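Local coordinates for alginate biosynthesis protein AlgX (Pseudomonas aeruginosa, PDB 4KNC) that takes part in O-acetylation of the exopolysaccharide alginate and protects the polymer from degradation as it crosses the periplasm, at residues Pro129-Tyr143 and His154-Thr166. Residues are numbered along the deposited sequence; the frame is centred on the assembly and turned at random.
Sequences PDFSPLFDEKEEHAY and HGARRSAKIVAET
Arg-158 reaches off the helix into the loop 137-143. Its NH1 and NH2 both hold the carbonyl oxygen of His-141, end-on and in the guanidinium plane; the NH1 bond to His-141 O is 2.8 Å. NH1 also makes a salt bridge to Glu-137 OE1 at 3.0 Å, with the oxygen tilted out of that plane. The arginine chain bends at chi3 (-75°), which turns the guanidinium toward these acceptors. Glu-139 lies flat over one guanidinium face, its CG 3.7 Å from Arg-158 CZ. A water accepts from Arg-158 NE and donates to Glu-137 OE1, a second, water-mediated link between the two side chains.

At the start of the helix the rings of His-141 and His-154 form an offset stack, centroids 3.9 Å apart. Next to it, Gly-155 CA sits over one face of the Tyr-143 ring. With CG anti to the backbone N (chi1 -176°), that ring runs along the helix, and Tyr-143 OH donates to Ser-159 OG at 2.8 Å. Ser-159 OG in turn donates to Gly-155 O.

Further along, the contact is mostly apolar. Leu-134 meets Ile-162 CD1 tip to tip. The edge of Phe-131 touches Val-163 CG2, 3.7 Å from CZ. Pro-129 rests on Val-163 and Thr-166.

In the second shell, Glu-137 OE2 accepts from Tyr-143 N and from Asn-93. Thr-152 bonds both Tyr-143 O and Gly-155 N. The arrangement joins an irregular connecting loop to helix 153-169 in the SGNH hydrolase-like domain. The inferred catalytic Asp-148 and His-150 lie in the chain between the two segments; the side chain of Tyr-143 is about 9 Å from that of His-150 (nearest atoms), so the contact flanks the probable active site without forming it.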
# COMPACT_ATOMS: atom_id res chain seq x y z
N PRO A 129 12.57 8.60 3.29
CA PRO A 129 13.94 8.32 2.86
C PRO A 129 14.18 8.75 1.42
O PRO A 129 13.30 8.64 0.55
CB PRO A 129 14.03 6.79 2.99
CG PRO A 129 13.06 6.47 4.07
CD PRO A 129 11.92 7.42 3.89
N ASP A 130 15.38 9.26 1.18
CA ASP A 130 15.78 9.73 -0.14
C ASP A 130 16.67 8.68 -0.79
O ASP A 130 17.79 8.46 -0.35
CB ASP A 130 16.55 11.05 0.02
CG ASP A 130 17.01 11.63 -1.30
OD1 ASP A 130 16.84 10.97 -2.35
OD2 ASP A 130 17.54 12.75 -1.28
N PHE A 131 16.17 8.05 -1.85
CA PHE A 131 16.89 6.96 -2.51
C PHE A 131 17.76 7.46 -3.66
O PHE A 131 18.43 6.66 -4.32
CB PHE A 131 15.92 5.87 -3.03
CG PHE A 131 15.12 5.22 -1.93
CD1 PHE A 131 15.76 4.49 -0.92
CD2 PHE A 131 13.73 5.35 -1.87
CE1 PHE A 131 15.03 3.90 0.11
CE2 PHE A 131 13.00 4.77 -0.84
CZ PHE A 131 13.65 4.03 0.15
N SER A 132 17.78 8.77 -3.89
CA SER A 132 18.55 9.30 -5.02
C SER A 132 20.05 8.92 -5.05
O SER A 132 20.61 8.78 -6.13
CB SER A 132 18.34 10.81 -5.21
OG SER A 132 18.73 11.53 -4.05
N PRO A 133 20.69 8.71 -3.88
CA PRO A 133 22.07 8.21 -4.03
C PRO A 133 22.17 6.86 -4.74
O PRO A 133 23.27 6.52 -5.20
CB PRO A 133 22.56 8.08 -2.59
CG PRO A 133 21.77 9.11 -1.83
CD PRO A 133 20.40 9.08 -2.48
N LEU A 134 21.07 6.12 -4.85
CA LEU A 134 21.10 4.82 -5.52
C LEU A 134 20.83 4.92 -7.02
O LEU A 134 20.89 3.91 -7.73
CB LEU A 134 20.09 3.86 -4.89
CG LEU A 134 20.20 3.72 -3.38
CD1 LEU A 134 19.19 2.68 -2.88
CD2 LEU A 134 21.65 3.34 -3.00
N PHE A 135 20.52 6.12 -7.50
CA PHE A 135 20.13 6.29 -8.90
C PHE A 135 21.31 6.12 -9.85
O PHE A 135 22.47 6.33 -9.46
CB PHE A 135 19.53 7.68 -9.15
CG PHE A 135 18.20 7.90 -8.51
CD1 PHE A 135 17.62 6.94 -7.70
CD2 PHE A 135 17.52 9.10 -8.71
CE1 PHE A 135 16.39 7.16 -7.10
CE2 PHE A 135 16.30 9.33 -8.12
CZ PHE A 135 15.72 8.36 -7.31
N ASP A 136 21.01 5.76 -11.09
CA ASP A 136 22.02 5.58 -12.12
C ASP A 136 23.16 4.70 -11.62
O ASP A 136 24.32 4.99 -11.84
CB ASP A 136 22.57 6.94 -12.56
CG ASP A 136 23.06 6.93 -13.98
OD1 ASP A 136 23.10 5.83 -14.57
OD2 ASP A 136 23.39 8.01 -14.53
N GLU A 137 22.81 3.63 -10.91
CA GLU A 137 23.80 2.84 -10.18
C GLU A 137 24.76 2.13 -11.12
O GLU A 137 24.43 1.84 -12.27
CB GLU A 137 23.09 1.79 -9.33
CG GLU A 137 22.57 0.61 -10.18
CD GLU A 137 21.98 -0.52 -9.35
OE1 GLU A 137 21.75 -0.34 -8.13
OE2 GLU A 137 21.74 -1.59 -9.94
N LYS A 138 25.95 1.84 -10.61
CA LYS A 138 26.81 0.82 -11.20
C LYS A 138 27.19 -0.18 -10.11
O LYS A 138 28.04 0.09 -9.26
CB LYS A 138 28.05 1.43 -11.85
CG LYS A 138 27.72 2.26 -13.08
N GLU A 139 26.52 -1.33 -10.14
CA GLU A 139 26.64 -2.33 -9.09
C GLU A 139 26.75 -3.67 -9.76
O GLU A 139 26.20 -3.86 -10.84
CB GLU A 139 25.38 -2.34 -8.23
CG GLU A 139 25.18 -1.09 -7.41
CD GLU A 139 26.14 -1.01 -6.24
OE1 GLU A 139 26.68 -2.06 -5.83
OE2 GLU A 139 26.35 0.11 -5.73
N GLU A 140 27.43 -4.61 -9.12
CA GLU A 140 27.51 -5.96 -9.67
C GLU A 140 26.19 -6.70 -9.52
O GLU A 140 25.76 -7.42 -10.41
CB GLU A 140 28.64 -6.73 -9.02
CG GLU A 140 29.98 -6.25 -9.47
CD GLU A 140 30.27 -6.60 -10.92
OE1 GLU A 140 29.91 -7.72 -11.35
OE2 GLU A 140 30.86 -5.75 -11.63
N HIS A 141 25.56 -6.53 -8.36
CA HIS A 141 24.24 -7.08 -8.12
C HIS A 141 23.18 -6.01 -8.39
O HIS A 141 22.93 -5.15 -7.55
CB HIS A 141 24.12 -7.58 -6.68
CG HIS A 141 25.05 -8.71 -6.36
ND1 HIS A 141 25.98 -8.65 -5.35
CD2 HIS A 141 25.18 -9.93 -6.93
CE1 HIS A 141 26.65 -9.79 -5.31
NE2 HIS A 141 26.18 -10.59 -6.25
N ALA A 142 22.57 -6.08 -9.57
CA ALA A 142 21.61 -5.08 -10.01
C ALA A 142 20.48 -4.88 -9.00
O ALA A 142 19.98 -5.84 -8.42
CB ALA A 142 21.04 -5.48 -11.37
N TYR A 143 20.08 -3.62 -8.81
CA TYR A 143 18.99 -3.29 -7.87
C TYR A 143 17.71 -4.05 -8.25
O TYR A 143 17.07 -4.68 -7.40
CB TYR A 143 18.78 -1.78 -7.90
CG TYR A 143 17.76 -1.19 -6.94
CD1 TYR A 143 16.40 -1.26 -7.21
CD2 TYR A 143 18.16 -0.48 -5.80
CE1 TYR A 143 15.46 -0.71 -6.35
CE2 TYR A 143 17.24 0.09 -4.95
CZ TYR A 143 15.88 -0.03 -5.22
OH TYR A 143 14.93 0.52 -4.38
N HIS A 154 19.31 -7.75 -3.09
CA HIS A 154 20.34 -6.71 -2.99
C HIS A 154 19.77 -5.28 -3.09
O HIS A 154 20.16 -4.39 -2.32
CB HIS A 154 21.45 -6.95 -4.03
CG HIS A 154 22.43 -8.01 -3.63
ND1 HIS A 154 23.47 -7.77 -2.76
CD2 HIS A 154 22.54 -9.31 -4.00
CE1 HIS A 154 24.17 -8.88 -2.59
NE2 HIS A 154 23.62 -9.83 -3.33
N GLY A 155 18.83 -5.07 -4.01
CA GLY A 155 18.14 -3.80 -4.13
C GLY A 155 17.40 -3.44 -2.85
O GLY A 155 17.47 -2.30 -2.36
N ALA A 156 16.68 -4.41 -2.31
CA ALA A 156 15.95 -4.23 -1.05
C ALA A 156 16.91 -3.90 0.09
O ALA A 156 16.58 -3.14 0.98
CB ALA A 156 15.15 -5.49 -0.72
N ARG A 157 18.10 -4.49 0.06
CA ARG A 157 19.10 -4.31 1.11
C ARG A 157 19.66 -2.88 1.09
O ARG A 157 19.69 -2.19 2.12
CB ARG A 157 20.22 -5.35 0.97
CG ARG A 157 21.37 -5.16 1.97
CD ARG A 157 22.47 -6.22 1.78
NE ARG A 157 23.62 -5.96 2.63
CZ ARG A 157 24.56 -5.06 2.35
NH1 ARG A 157 24.47 -4.35 1.22
NH2 ARG A 157 25.58 -4.86 3.18
N ARG A 158 20.08 -2.44 -0.10
CA ARG A 158 20.61 -1.09 -0.25
C ARG A 158 19.54 -0.07 0.09
O ARG A 158 19.84 1.01 0.60
CB ARG A 158 21.17 -0.84 -1.67
CG ARG A 158 22.39 -1.72 -2.02
CD ARG A 158 23.17 -1.22 -3.25
NE ARG A 158 22.51 -1.49 -4.54
CZ ARG A 158 22.63 -2.63 -5.23
NH1 ARG A 158 21.99 -2.77 -6.39
NH2 ARG A 158 23.36 -3.63 -4.76
N SER A 159 18.28 -0.40 -0.21
CA SER A 159 17.19 0.51 0.15
C SER A 159 16.99 0.57 1.66
O SER A 159 16.79 1.64 2.26
CB SER A 159 15.90 0.05 -0.53
OG SER A 159 16.08 0.02 -1.93
N ALA A 160 17.04 -0.60 2.29
CA ALA A 160 16.79 -0.68 3.71
C ALA A 160 17.89 0.03 4.54
O ALA A 160 17.63 0.55 5.62
CB ALA A 160 16.61 -2.12 4.14
N LYS A 161 19.11 0.07 4.01
CA LYS A 161 20.18 0.82 4.68
C LYS A 161 19.81 2.32 4.82
O LYS A 161 19.89 2.91 5.93
CB LYS A 161 21.51 0.62 3.95
CG LYS A 161 22.73 1.02 4.75
CD LYS A 161 24.00 0.56 4.06
CE LYS A 161 23.94 -0.93 3.76
N ILE A 162 19.35 2.91 3.72
CA ILE A 162 18.89 4.30 3.73
C ILE A 162 17.65 4.51 4.62
O ILE A 162 17.60 5.45 5.46
CB ILE A 162 18.64 4.81 2.30
CG1 ILE A 162 19.96 4.86 1.54
CG2 ILE A 162 17.98 6.19 2.32
CD1 ILE A 162 19.81 5.28 0.08
N VAL A 163 16.66 3.61 4.49
CA VAL A 163 15.45 3.75 5.32
C VAL A 163 15.81 3.72 6.82
O VAL A 163 15.30 4.52 7.60
CB VAL A 163 14.37 2.68 5.02
CG1 VAL A 163 13.16 2.88 5.94
CG2 VAL A 163 13.95 2.73 3.56
N ALA A 164 16.70 2.80 7.18
CA ALA A 164 17.18 2.66 8.55
C ALA A 164 17.76 3.98 9.04
O ALA A 164 17.50 4.41 10.18
CB ALA A 164 18.23 1.56 8.65
N GLU A 165 18.55 4.63 8.18
CA GLU A 165 19.05 5.95 8.58
C GLU A 165 17.91 6.92 8.88
O GLU A 165 17.95 7.63 9.88
CB GLU A 165 20.04 6.52 7.58
CG GLU A 165 21.34 5.73 7.58
CD GLU A 165 21.93 5.62 8.98
OE1 GLU A 165 22.26 6.69 9.55
OE2 GLU A 165 22.05 4.49 9.51
N THR A 166 16.86 6.93 8.05
CA THR A 166 15.69 7.77 8.41
C THR A 166 15.02 7.36 9.74
O THR A 166 14.67 8.22 10.55
CB THR A 166 14.64 7.83 7.27
OG1 THR A 166 15.17 8.56 6.18
CG2 THR A 166 13.36 8.51 7.73
O HOH W 1 21.99 1.17 -5.96